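Local coordinates for probable oxidoreductase (Mycobacterium abscessus, PDB 4EYE), which is probably an oxidoreductase of the quinone oxidoreductase branch of the medium-chain dehydrogenase/reductase family, at residues H145-A150 with T174-I179; A152-L157 with S277-A282; T162-G167 with K186-V191; D229-P234 with V244-S249. One frame throughout, in Å; residues are numbered along the deposited sequence.

How the interactions relate
All four contacts belong to the dinucleotide-binding type of domain built round a six-stranded parallel sheet, and together they show how chemistry follows place in a fold. Interactions 1, 3 and 4 are buried, whereas interaction 2 lies at the surface. Interactions 1 and 2 draw on the same helix, 143-154: its middle packs through methyl and methylene groups against helix 171-182, while its end grips the edge strand 277-280 with a charged side chain. Interaction 3 is backbone hydrogen bonding between two strands. Strand 228-233 of interaction 4 pairs with strand 162-165 of interaction 3, yet the contact of 229-234 with 244-249 is held by side-chain packing.

Interaction 1. Residues H145-A150 with T174-I179; sequences HTMYFA and TAAIQI
Met147 lays its side chain over Ala176. Its CG rides above the backbone of that residue, 3.9 Å from Ala176 N, and its methyl CE comes down on the side chain, 3.8 Å from Ala176 CB. The thioether chain can do both because it is coiled and not extended: CG stands beside the backbone N, and two further bends (chi2 -50°, chi3 -51°) curl the chain so that the terminal methyl CE returns to Ala176. Ala175 adds a looser touch, its CB 4.2 Å from Met147 CG.

The reply from helix 171-182 is Ile179, whose long branch is extended. Its CD1 enters the angle between a side chain and a main chain, lying 3.9 Å from Met147 CB and 3.8 Å from Tyr148 N. Each side chain thus packs against the main chain of the other helix, the isoleucine through CD1 on Tyr148 N and the methionine through CG on Ala176 N. The interface itself is apolar, but polar links flank it: Tyr151 OH is hydrogen-bonded to Ala176 O, and Tyr144 OH to Gln178 OE1.

The short helical segments approach to 9.0 Å between axes and cross at -52°. Beneath them lies the sheet, for Met147 CE also packs on Val232, and Ala176 on Val165 and Val232. Helix 171-182 is the connecting helix of a beta-alpha-beta unit, and two helices stacked on one face of a parallel sheet in this way are characteristic of the Rossmann fold.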
loop_
_atom_site.group_PDB
_atom_site.type_symbol
_atom_site.label_atom_id
_atom_site.label_comp_id
_atom_site.label_asym_id
_atom_site.label_seq_id
_atom_site.Cartn_x
_atom_site.Cartn_y
_atom_site.Cartn_z
ATOM N N HIS A 145 -4.348 -4.748 -0.742
ATOM C CA HIS A 145 -5.148 -5.155 -1.885
ATOM C C HIS A 145 -4.292 -5.322 -3.099
ATOM O O HIS A 145 -4.505 -6.241 -3.861
ATOM C CB HIS A 145 -6.281 -4.145 -2.202
ATOM C CG HIS A 145 -7.444 -4.275 -1.309
ATOM N ND1 HIS A 145 -8.531 -4.991 -1.640
ATOM C CD2 HIS A 145 -7.669 -3.790 -0.016
ATOM C CE1 HIS A 145 -9.380 -4.970 -0.619
ATOM N NE2 HIS A 145 -8.853 -4.240 0.362
ATOM N N THR A 146 -3.298 -4.444 -3.279
ATOM C CA THR A 146 -2.351 -4.577 -4.372
ATOM C C THR A 146 -1.602 -5.919 -4.325
ATOM O O THR A 146 -1.508 -6.616 -5.331
ATOM C CB THR A 146 -1.326 -3.429 -4.376
ATOM O OG1 THR A 146 -2.010 -2.196 -4.529
ATOM C CG2 THR A 146 -0.323 -3.584 -5.508
ATOM N N MET A 147 -1.095 -6.258 -3.149
ATOM C CA MET A 147 -0.309 -7.463 -2.974
ATOM C C MET A 147 -1.159 -8.736 -2.955
ATOM O O MET A 147 -0.711 -9.739 -3.491
ATOM C CB MET A 147 0.668 -7.363 -1.786
ATOM C CG MET A 147 1.879 -6.422 -2.020
ATOM S SD MET A 147 2.771 -6.741 -3.593
ATOM C CE MET A 147 3.065 -8.508 -3.481
ATOM N N TYR A 148 -2.408 -8.675 -2.476
ATOM C CA TYR A 148 -3.326 -9.824 -2.596
ATOM C C TYR A 148 -3.555 -10.130 -4.083
ATOM O O TYR A 148 -3.394 -11.269 -4.525
ATOM C CB TYR A 148 -4.672 -9.609 -1.909
ATOM C CG TYR A 148 -5.429 -10.905 -1.750
ATOM C CD1 TYR A 148 -5.313 -11.652 -0.580
ATOM C CD2 TYR A 148 -6.208 -11.401 -2.765
ATOM C CE1 TYR A 148 -5.956 -12.862 -0.425
ATOM C CE2 TYR A 148 -6.858 -12.623 -2.634
ATOM C CZ TYR A 148 -6.735 -13.331 -1.430
ATOM O OH TYR A 148 -7.372 -14.521 -1.289
ATOM N N PHE A 149 -3.958 -9.111 -4.825
ATOM C CA PHE A 149 -4.070 -9.192 -6.273
ATOM C C PHE A 149 -2.802 -9.707 -6.961
ATOM O O PHE A 149 -2.884 -10.609 -7.775
ATOM C CB PHE A 149 -4.416 -7.807 -6.803
ATOM C CG PHE A 149 -4.281 -7.655 -8.291
ATOM C CD1 PHE A 149 -5.181 -8.287 -9.164
ATOM C CD2 PHE A 149 -3.329 -6.814 -8.816
ATOM C CE1 PHE A 149 -5.097 -8.089 -10.533
ATOM C CE2 PHE A 149 -3.231 -6.620 -10.203
ATOM C CZ PHE A 149 -4.118 -7.249 -11.052
ATOM N N ALA A 150 -1.643 -9.138 -6.623
ATOM C CA ALA A 150 -0.370 -9.570 -7.215
ATOM C C ALA A 150 -0.133 -11.049 -7.012
ATOM O O ALA A 150 0.299 -11.768 -7.933
ATOM C CB ALA A 150 0.836 -8.797 -6.608
ATOM N N THR A 174 6.215 -4.655 3.117
ATOM C CA THR A 174 5.640 -5.184 4.334
ATOM C C THR A 174 4.369 -6.007 4.090
ATOM O O THR A 174 4.251 -7.141 4.599
ATOM C CB THR A 174 5.314 -4.023 5.312
ATOM O OG1 THR A 174 6.548 -3.349 5.601
ATOM C CG2 THR A 174 4.697 -4.535 6.600
ATOM N N ALA A 175 3.461 -5.451 3.275
ATOM C CA ALA A 175 2.301 -6.196 2.834
ATOM C C ALA A 175 2.714 -7.467 2.075
ATOM O O ALA A 175 2.119 -8.532 2.228
ATOM C CB ALA A 175 1.373 -5.312 1.975
ATOM N N ALA A 176 3.758 -7.348 1.286
ATOM C CA ALA A 176 4.235 -8.489 0.445
ATOM C C ALA A 176 4.745 -9.628 1.340
ATOM O O ALA A 176 4.436 -10.799 1.087
ATOM C CB ALA A 176 5.329 -8.000 -0.506
ATOM N N ILE A 177 5.398 -9.267 2.451
ATOM C CA ILE A 177 5.837 -10.246 3.431
ATOM C C ILE A 177 4.645 -10.910 4.141
ATOM O O ILE A 177 4.572 -12.145 4.217
ATOM C CB ILE A 177 6.748 -9.632 4.534
ATOM C CG1 ILE A 177 8.048 -9.101 3.912
ATOM C CG2 ILE A 177 7.148 -10.692 5.593
ATOM C CD1 ILE A 177 8.873 -8.280 4.877
ATOM N N GLN A 178 3.755 -10.100 4.715
ATOM C CA GLN A 178 2.746 -10.651 5.605
ATOM C C GLN A 178 1.752 -11.479 4.801
ATOM O O GLN A 178 1.339 -12.554 5.243
ATOM C CB GLN A 178 1.995 -9.544 6.349
ATOM C CG GLN A 178 2.822 -8.784 7.364
ATOM C CD GLN A 178 1.928 -7.983 8.273
ATOM O OE1 GLN A 178 1.127 -7.142 7.798
ATOM N NE2 GLN A 178 1.993 -8.256 9.549
ATOM N N ILE A 179 1.396 -11.019 3.616
ATOM C CA ILE A 179 0.492 -11.781 2.791
ATOM C C ILE A 179 1.110 -13.114 2.289
ATOM O O ILE A 179 0.426 -14.132 2.245
ATOM C CB ILE A 179 -0.075 -10.980 1.624
ATOM C CG1 ILE A 179 -0.918 -9.807 2.171
ATOM C CG2 ILE A 179 -0.910 -11.911 0.704
ATOM C CD1 ILE A 179 -1.395 -8.789 1.164
#

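Interaction 2. Residues A152-L157 with S277-A282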
loop_
_atom_site.group_PDB
_atom_site.type_symbol
_atom_site.label_atom_id
_atom_site.label_comp_id
_atom_site.label_asym_id
_atom_site.label_seq_id
_atom_site.Cartn_x
_atom_site.Cartn_y
_atom_site.Cartn_z
ATOM N N ALA A 152 -2.454 -13.507 -5.738
ATOM C CA ALA A 152 -3.547 -14.427 -6.036
ATOM C C ALA A 152 -3.869 -14.450 -7.512
ATOM O O ALA A 152 -4.088 -15.521 -8.062
ATOM C CB ALA A 152 -4.764 -14.052 -5.241
ATOM N N ARG A 153 -3.914 -13.294 -8.167
ATOM C CA ARG A 153 -4.366 -13.225 -9.534
ATOM C C ARG A 153 -3.225 -13.232 -10.543
ATOM O O ARG A 153 -3.254 -13.974 -11.518
ATOM C CB ARG A 153 -5.238 -11.992 -9.747
ATOM C CG ARG A 153 -5.766 -11.830 -11.165
ATOM C CD ARG A 153 -6.976 -12.714 -11.446
ATOM N NE ARG A 153 -7.622 -12.291 -12.694
ATOM C CZ ARG A 153 -8.920 -12.340 -12.931
ATOM N NH1 ARG A 153 -9.779 -12.752 -11.993
ATOM N NH2 ARG A 153 -9.381 -11.940 -14.090
ATOM N N ARG A 154 -2.204 -12.422 -10.309
ATOM C CA ARG A 154 -1.170 -12.238 -11.316
ATOM C C ARG A 154 -0.098 -13.299 -11.261
ATOM O O ARG A 154 0.226 -13.923 -12.283
ATOM C CB ARG A 154 -0.535 -10.863 -11.185
ATOM C CG ARG A 154 -1.481 -9.721 -11.486
ATOM C CD ARG A 154 -2.004 -9.698 -12.923
ATOM N NE ARG A 154 -0.938 -9.457 -13.856
ATOM C CZ ARG A 154 -0.606 -10.243 -14.883
ATOM N NH1 ARG A 154 -1.319 -11.301 -15.203
ATOM N NH2 ARG A 154 0.457 -9.912 -15.621
ATOM N N GLY A 155 0.462 -13.505 -10.070
ATOM C CA GLY A 155 1.602 -14.404 -9.915
ATOM C C GLY A 155 1.249 -15.834 -9.517
ATOM O O GLY A 155 2.114 -16.721 -9.583
ATOM N N GLN A 156 -0.017 -16.066 -9.164
ATOM C CA GLN A 156 -0.482 -17.352 -8.691
ATOM C C GLN A 156 0.474 -18.025 -7.668
ATOM O O GLN A 156 0.909 -19.177 -7.862
ATOM C CB GLN A 156 -0.787 -18.284 -9.865
ATOM C CG GLN A 156 -1.919 -17.766 -10.756
ATOM C CD GLN A 156 -2.202 -18.671 -11.942
ATOM O OE1 GLN A 156 -2.870 -19.698 -11.807
ATOM N NE2 GLN A 156 -1.712 -18.284 -13.129
ATOM N N LEU A 157 0.747 -17.315 -6.575
ATOM C CA LEU A 157 1.585 -17.833 -5.498
ATOM C C LEU A 157 0.988 -19.103 -4.925
ATOM O O LEU A 157 -0.213 -19.216 -4.810
ATOM C CB LEU A 157 1.711 -16.798 -4.387
ATOM C CG LEU A 157 2.586 -17.213 -3.193
ATOM C CD1 LEU A 157 4.008 -17.625 -3.568
ATOM C CD2 LEU A 157 2.593 -16.106 -2.132
ATOM N N SER A 277 9.486 -15.379 -16.083
ATOM C CA SER A 277 8.461 -14.453 -16.525
ATOM C C SER A 277 8.532 -13.112 -15.800
ATOM O O SER A 277 8.734 -13.064 -14.596
ATOM C CB SER A 277 7.070 -15.057 -16.280
ATOM O OG SER A 277 6.873 -16.203 -17.064
ATOM N N LEU A 278 8.333 -12.034 -16.544
ATOM C CA LEU A 278 8.124 -10.716 -15.990
ATOM C C LEU A 278 6.640 -10.456 -16.005
ATOM O O LEU A 278 6.040 -10.372 -17.086
ATOM C CB LEU A 278 8.784 -9.629 -16.853
ATOM N N ILE A 279 6.068 -10.273 -14.810
ATOM C CA ILE A 279 4.618 -10.202 -14.614
ATOM C C ILE A 279 4.249 -8.768 -14.218
ATOM O O ILE A 279 4.600 -8.276 -13.141
ATOM C CB ILE A 279 4.167 -11.234 -13.570
ATOM C CG1 ILE A 279 4.504 -12.647 -14.086
ATOM C CG2 ILE A 279 2.667 -11.103 -13.260
ATOM C CD1 ILE A 279 4.301 -13.699 -13.038
ATOM N N GLY A 280 3.578 -8.079 -15.131
ATOM C CA GLY A 280 3.143 -6.715 -14.872
ATOM C C GLY A 280 2.014 -6.769 -13.873
ATOM O O GLY A 280 1.158 -7.627 -13.966
ATOM N N VAL A 281 2.069 -5.872 -12.901
ATOM C CA VAL A 281 1.073 -5.744 -11.863
ATOM C C VAL A 281 0.632 -4.277 -11.862
ATOM O O VAL A 281 1.405 -3.398 -11.505
ATOM C CB VAL A 281 1.636 -6.115 -10.472
ATOM C CG1 VAL A 281 0.553 -5.953 -9.393
ATOM C CG2 VAL A 281 2.228 -7.541 -10.452
ATOM N N ALA A 282 -0.609 -4.020 -12.252
ATOM C CA ALA A 282 -1.164 -2.662 -12.299
ATOM C C ALA A 282 -2.570 -2.773 -11.732
ATOM O O ALA A 282 -3.509 -3.005 -12.457
ATOM C CB ALA A 282 -1.197 -2.111 -13.757
#
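Gly280 O is gripped by two nitrogens of a single guanidinium group, Arg154 NE at 2.8 Å and Arg154 NH2 at 2.9 Å. The arginine presents its side, so that both N-H groups converge on one oxygen lying practically in the guanidinium plane. NE stands almost straight ahead of the carbonyl (C=O...N 172°), whereas NH2 comes in at 140°, in the carbonyl plane and on a lone pair. Sharing one acceptor costs some straightness in each bond, but the pair fixes the rotation of the flat group.

Arg154 belongs to the last turn of helix 143-154, and Gly280 ends strand 277-280, the outermost strand on its side of the Rossmann-type parallel sheet; the arginine therefore ties a helix end to the sheet edge. Its chain must fold to do so, bending at both chi2 (-63°) and chi3. Ile279 meets the same group from above: its CG2 sits over one guanidinium face, toward the rim, 3.4 Å from Arg154 NH2. The other branch of Ile279 packs on the helix end, with CD1 4.2 Å from Gly155 CA. One residue on, Gln156 leaves helical geometry with positive phi, and Gly155 O receives a hydrogen bond from Arg252 NH2 of the adjoining strand 251-255.

Interaction 3. Residues T162-G167 with K186-V191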
loop_
_atom_site.group_PDB
_atom_site.type_symbol
_atom_site.label_atom_id
_atom_site.label_comp_id
_atom_site.label_asym_id
_atom_site.label_seq_id
_atom_site.Cartn_x
_atom_site.Cartn_y
_atom_site.Cartn_z
ATOM N N THR A 162 8.931 -20.155 -2.484
ATOM C CA THR A 162 9.762 -19.170 -1.862
ATOM C C THR A 162 9.688 -17.850 -2.594
ATOM O O THR A 162 9.879 -17.818 -3.827
ATOM C CB THR A 162 11.229 -19.621 -1.815
ATOM O OG1 THR A 162 11.306 -20.782 -1.024
ATOM C CG2 THR A 162 12.096 -18.518 -1.195
ATOM N N VAL A 163 9.454 -16.772 -1.836
ATOM C CA VAL A 163 9.287 -15.436 -2.390
ATOM C C VAL A 163 10.401 -14.543 -1.905
ATOM O O VAL A 163 10.707 -14.510 -0.712
ATOM C CB VAL A 163 7.916 -14.841 -1.996
ATOM C CG1 VAL A 163 7.716 -13.416 -2.573
ATOM C CG2 VAL A 163 6.803 -15.774 -2.462
ATOM N N LEU A 164 11.036 -13.852 -2.850
ATOM C CA LEU A 164 12.004 -12.836 -2.551
ATOM C C LEU A 164 11.258 -11.506 -2.583
ATOM O O LEU A 164 10.700 -11.144 -3.626
ATOM C CB LEU A 164 13.131 -12.782 -3.586
ATOM C CG LEU A 164 14.129 -11.625 -3.464
ATOM C CD1 LEU A 164 14.891 -11.879 -2.175
ATOM C CD2 LEU A 164 15.065 -11.513 -4.682
ATOM N N VAL A 165 11.311 -10.780 -1.478
ATOM C CA VAL A 165 10.688 -9.459 -1.393
ATOM C C VAL A 165 11.803 -8.420 -1.323
ATOM O O VAL A 165 12.608 -8.426 -0.399
ATOM C CB VAL A 165 9.732 -9.292 -0.185
ATOM C CG1 VAL A 165 9.150 -7.865 -0.175
ATOM C CG2 VAL A 165 8.596 -10.339 -0.208
ATOM N N LEU A 166 11.822 -7.526 -2.303
ATOM C CA LEU A 166 12.772 -6.405 -2.343
ATOM C C LEU A 166 12.105 -5.172 -1.723
ATOM O O LEU A 166 10.868 -5.123 -1.555
ATOM C CB LEU A 166 13.185 -6.137 -3.794
ATOM C CG LEU A 166 13.948 -7.295 -4.510
ATOM C CD1 LEU A 166 14.140 -7.035 -5.989
ATOM C CD2 LEU A 166 15.320 -7.441 -3.897
ATOM N N GLY A 167 12.911 -4.161 -1.387
ATOM C CA GLY A 167 12.380 -2.934 -0.713
ATOM C C GLY A 167 11.507 -3.288 0.497
ATOM O O GLY A 167 10.416 -2.739 0.701
ATOM N N LYS A 186 7.447 -19.229 1.981
ATOM C CA LYS A 186 8.674 -18.799 2.654
ATOM C C LYS A 186 9.122 -17.497 2.033
ATOM O O LYS A 186 8.992 -17.319 0.825
ATOM C CB LYS A 186 9.764 -19.857 2.501
ATOM C CG LYS A 186 11.091 -19.531 3.214
ATOM C CD LYS A 186 12.122 -20.698 3.178
ATOM C CE LYS A 186 13.479 -20.254 3.772
ATOM N NZ LYS A 186 14.413 -21.390 4.065
ATOM N N VAL A 187 9.604 -16.589 2.881
ATOM C CA VAL A 187 9.952 -15.257 2.473
ATOM C C VAL A 187 11.412 -14.949 2.799
ATOM O O VAL A 187 11.849 -15.026 3.947
ATOM C CB VAL A 187 9.053 -14.160 3.133
ATOM C CG1 VAL A 187 9.563 -12.780 2.755
ATOM C CG2 VAL A 187 7.590 -14.287 2.707
ATOM N N ILE A 188 12.150 -14.593 1.757
ATOM C CA ILE A 188 13.465 -13.991 1.895
ATOM C C ILE A 188 13.262 -12.513 1.588
ATOM O O ILE A 188 12.688 -12.191 0.544
ATOM C CB ILE A 188 14.483 -14.601 0.900
ATOM C CG1 ILE A 188 14.710 -16.087 1.198
ATOM C CG2 ILE A 188 15.846 -13.924 1.040
ATOM C CD1 ILE A 188 15.373 -16.848 0.061
ATOM N N ALA A 189 13.701 -11.643 2.493
ATOM C CA ALA A 189 13.574 -10.215 2.328
ATOM C C ALA A 189 14.940 -9.578 2.150
ATOM O O ALA A 189 15.894 -9.928 2.879
ATOM C CB ALA A 189 12.894 -9.634 3.547
ATOM N N VAL A 190 15.045 -8.659 1.195
ATOM C CA VAL A 190 16.253 -7.835 1.042
ATOM C C VAL A 190 15.915 -6.405 1.429
ATOM O O VAL A 190 14.864 -5.894 1.027
ATOM C CB VAL A 190 16.789 -7.868 -0.383
ATOM C CG1 VAL A 190 18.019 -6.958 -0.509
ATOM C CG2 VAL A 190 17.186 -9.302 -0.734
ATOM N N VAL A 191 16.753 -5.805 2.268
ATOM C CA VAL A 191 16.553 -4.429 2.703
ATOM C C VAL A 191 17.660 -3.521 2.168
ATOM O O VAL A 191 18.836 -3.808 2.344
ATOM C CB VAL A 191 16.499 -4.299 4.242
ATOM C CG1 VAL A 191 15.256 -5.008 4.811
ATOM C CG2 VAL A 191 17.792 -4.783 4.904
#
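Leu164 rises from one face of the sheet and leans its CD1 over the neighbouring strand. The two strands are the arms of a beta-alpha-beta crossover, joined by helix 171-182 at the centre of a Rossmann fold. From CB outward each contact of the leucine can be followed. CB begins 4.2 Å from Ile188 O; at CG the chain forks, and CD1 lies 3.5 Å from Ile188 O while also touching Ile188 CG2 and Val190 CG2, the latter at 3.7 Å. CD2 heads the other way, to Thr246. With CG anti to the backbone N (chi1 173°), the fork lies where one branch can span two residues of the neighbour.

The strands run parallel, and the hydrogen bonds alternate in direction: Val163 N to Lys186 O (2.8 Å), Ile188 N to Val163 O (2.9 Å), Val165 N to Ile188 O, and Val190 N to Val165 O. Between them CA-H groups add weaker contacts, such as Leu164 CA to Ile188 O at 3.2 Å.

The faces differ in what covers them. Leu164 and Val190 lie under Trp215 of helix 215-222, while Val165 and Val187, meeting through CG2 and CG1 at 4.0 Å, face the crossover helix. Past the strand, Gly167 opens a glycine-rich turn of the kind that in relatives binds the dinucleotide cofactor. Just before it, Leu166 lies alongside Val190, its CD2 3.8 Å from Val190 CB.

Interaction 4. Residues D229-P234 with V244-S249; sequences DMVVDP and VRTLAS
Val231 pushes one methyl, CG2, into the corner made by Thr246 and Leu247. The methyl stands 3.6 Å from Thr246 OG1 and 3.7 Å from Leu247 CD2, and each of those side chains crosses the valine at about a right angle. Its first torsion (chi1 167°) decides which branch does this work: CG1 is anti to the backbone N, leaving CG2 beside that nitrogen and directed at the partner segment.

In Thr246 a chi1 of 70° puts OG1 between the residue's own backbone N and carbonyl carbon. From there the hydroxyl is aimed at Ala243 O in helix 240-245, to which it is hydrogen-bonded, and it meets Val231 CG2 merely by packing. The chain bends in the same place, Leu247 N bonding to Val244 O at 3.0 Å.

Leu247 turns its CD2 to the strand. Besides the valine, this methyl faces main chain, lying 4.4 Å from Asp229 O. At the end of the contact Asp229 starts out away from the partner, but its carboxylate turns back, OD1 coming to 4.3 Å from Ala248 CB; OD2 is held by Thr162 N.

Strand 228-233 runs between strands 162-165 and 251-255 in the parallel sheet, and the chain leaving helix 240-245 runs obliquely back past it, from Val231 toward Asp229: Thr246 is wedged against Leu164 and helix 215-222, while Val231 packs beside Leu253.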
loop_
_atom_site.group_PDB
_atom_site.type_symbol
_atom_site.label_atom_id
_atom_site.label_comp_id
_atom_site.label_asym_id
_atom_site.label_seq_id
_atom_site.Cartn_x
_atom_site.Cartn_y
_atom_site.Cartn_z
ATOM N N ASP A 229 11.101 -18.831 -6.319
ATOM C CA ASP A 229 9.993 -19.046 -7.246
ATOM C C ASP A 229 9.383 -17.768 -7.741
ATOM O O ASP A 229 8.868 -17.718 -8.857
ATOM C CB ASP A 229 8.937 -19.860 -6.560
ATOM C CG ASP A 229 9.472 -21.200 -6.128
ATOM O OD1 ASP A 229 9.895 -21.955 -7.025
ATOM O OD2 ASP A 229 9.438 -21.487 -4.928
ATOM N N MET A 230 9.454 -16.745 -6.901
ATOM C CA MET A 230 8.853 -15.462 -7.169
ATOM C C MET A 230 9.646 -14.345 -6.547
ATOM O O MET A 230 10.168 -14.467 -5.442
ATOM C CB MET A 230 7.417 -15.431 -6.606
ATOM C CG MET A 230 6.661 -14.127 -6.896
ATOM S SD MET A 230 4.972 -14.219 -6.240
ATOM C CE MET A 230 4.313 -15.546 -7.256
ATOM N N VAL A 231 9.712 -13.232 -7.259
ATOM C CA VAL A 231 10.331 -12.040 -6.751
ATOM C C VAL A 231 9.266 -10.953 -6.757
ATOM O O VAL A 231 8.542 -10.795 -7.749
ATOM C CB VAL A 231 11.558 -11.615 -7.607
ATOM C CG1 VAL A 231 11.982 -10.200 -7.255
ATOM C CG2 VAL A 231 12.711 -12.607 -7.481
ATOM N N VAL A 232 9.168 -10.195 -5.665
ATOM C CA VAL A 232 8.364 -8.971 -5.617
ATOM C C VAL A 232 9.285 -7.774 -5.639
ATOM O O VAL A 232 10.157 -7.605 -4.766
ATOM C CB VAL A 232 7.437 -8.937 -4.388
ATOM C CG1 VAL A 232 6.710 -7.571 -4.284
ATOM C CG2 VAL A 232 6.426 -10.092 -4.474
ATOM N N ASP A 233 9.121 -6.950 -6.656
ATOM C CA ASP A 233 10.005 -5.808 -6.864
ATOM C C ASP A 233 9.242 -4.493 -6.933
ATOM O O ASP A 233 8.674 -4.178 -7.978
ATOM C CB ASP A 233 10.797 -5.996 -8.161
ATOM C CG ASP A 233 11.767 -4.851 -8.405
ATOM O OD1 ASP A 233 12.017 -4.048 -7.465
ATOM O OD2 ASP A 233 12.263 -4.747 -9.547
ATOM N N PRO A 234 9.186 -3.744 -5.809
ATOM C CA PRO A 234 8.551 -2.432 -5.791
ATOM C C PRO A 234 9.560 -1.293 -5.986
ATOM O O PRO A 234 9.182 -0.130 -5.892
ATOM C CB PRO A 234 7.954 -2.365 -4.380
ATOM C CG PRO A 234 8.820 -3.228 -3.544
ATOM C CD PRO A 234 9.673 -4.089 -4.465
ATOM N N VAL A 244 16.528 -10.756 -11.335
ATOM C CA VAL A 244 16.277 -11.818 -12.298
ATOM C C VAL A 244 17.203 -12.996 -12.048
ATOM O O VAL A 244 16.761 -14.147 -12.070
ATOM C CB VAL A 244 16.396 -11.272 -13.739
ATOM C CG1 VAL A 244 16.208 -12.374 -14.780
ATOM C CG2 VAL A 244 15.369 -10.178 -13.958
ATOM N N ARG A 245 18.464 -12.716 -11.722
ATOM C CA ARG A 245 19.454 -13.762 -11.435
ATOM C C ARG A 245 19.090 -14.675 -10.279
ATOM O O ARG A 245 19.623 -15.785 -10.166
ATOM C CB ARG A 245 20.854 -13.152 -11.147
ATOM C CG ARG A 245 21.769 -13.061 -12.368
ATOM C CD ARG A 245 22.970 -12.122 -12.182
ATOM N NE ARG A 245 23.993 -12.640 -11.282
ATOM C CZ ARG A 245 24.340 -12.097 -10.111
ATOM N NH1 ARG A 245 25.302 -12.669 -9.387
ATOM N NH2 ARG A 245 23.759 -10.983 -9.656
ATOM N N THR A 246 18.213 -14.218 -9.385
ATOM C CA THR A 246 17.851 -15.066 -8.245
ATOM C C THR A 246 16.748 -16.085 -8.600
ATOM O O THR A 246 16.394 -16.921 -7.780
ATOM C CB THR A 246 17.410 -14.207 -7.022
ATOM O OG1 THR A 246 16.153 -13.594 -7.296
ATOM C CG2 THR A 246 18.464 -13.114 -6.687
ATOM N N LEU A 247 16.199 -16.008 -9.806
ATOM C CA LEU A 247 14.966 -16.755 -10.116
ATOM C C LEU A 247 15.221 -18.214 -10.441
ATOM O O LEU A 247 16.186 -18.544 -11.138
ATOM C CB LEU A 247 14.236 -16.125 -11.288
ATOM C CG LEU A 247 13.465 -14.857 -10.977
ATOM C CD1 LEU A 247 13.078 -14.211 -12.309
ATOM C CD2 LEU A 247 12.247 -15.164 -10.111
ATOM N N ALA A 248 14.352 -19.081 -9.929
ATOM C CA ALA A 248 14.362 -20.491 -10.303
ATOM C C ALA A 248 13.887 -20.616 -11.725
ATOM O O ALA A 248 13.352 -19.653 -12.321
ATOM C CB ALA A 248 13.450 -21.292 -9.393
ATOM N N SER A 249 14.041 -21.826 -12.254
ATOM C CA SER A 249 13.368 -22.197 -13.483
ATOM C C SER A 249 11.873 -21.964 -13.344
ATOM O O SER A 249 11.283 -22.348 -12.362
ATOM C CB SER A 249 13.625 -23.675 -13.829
ATOM O OG SER A 249 12.743 -24.083 -14.868
#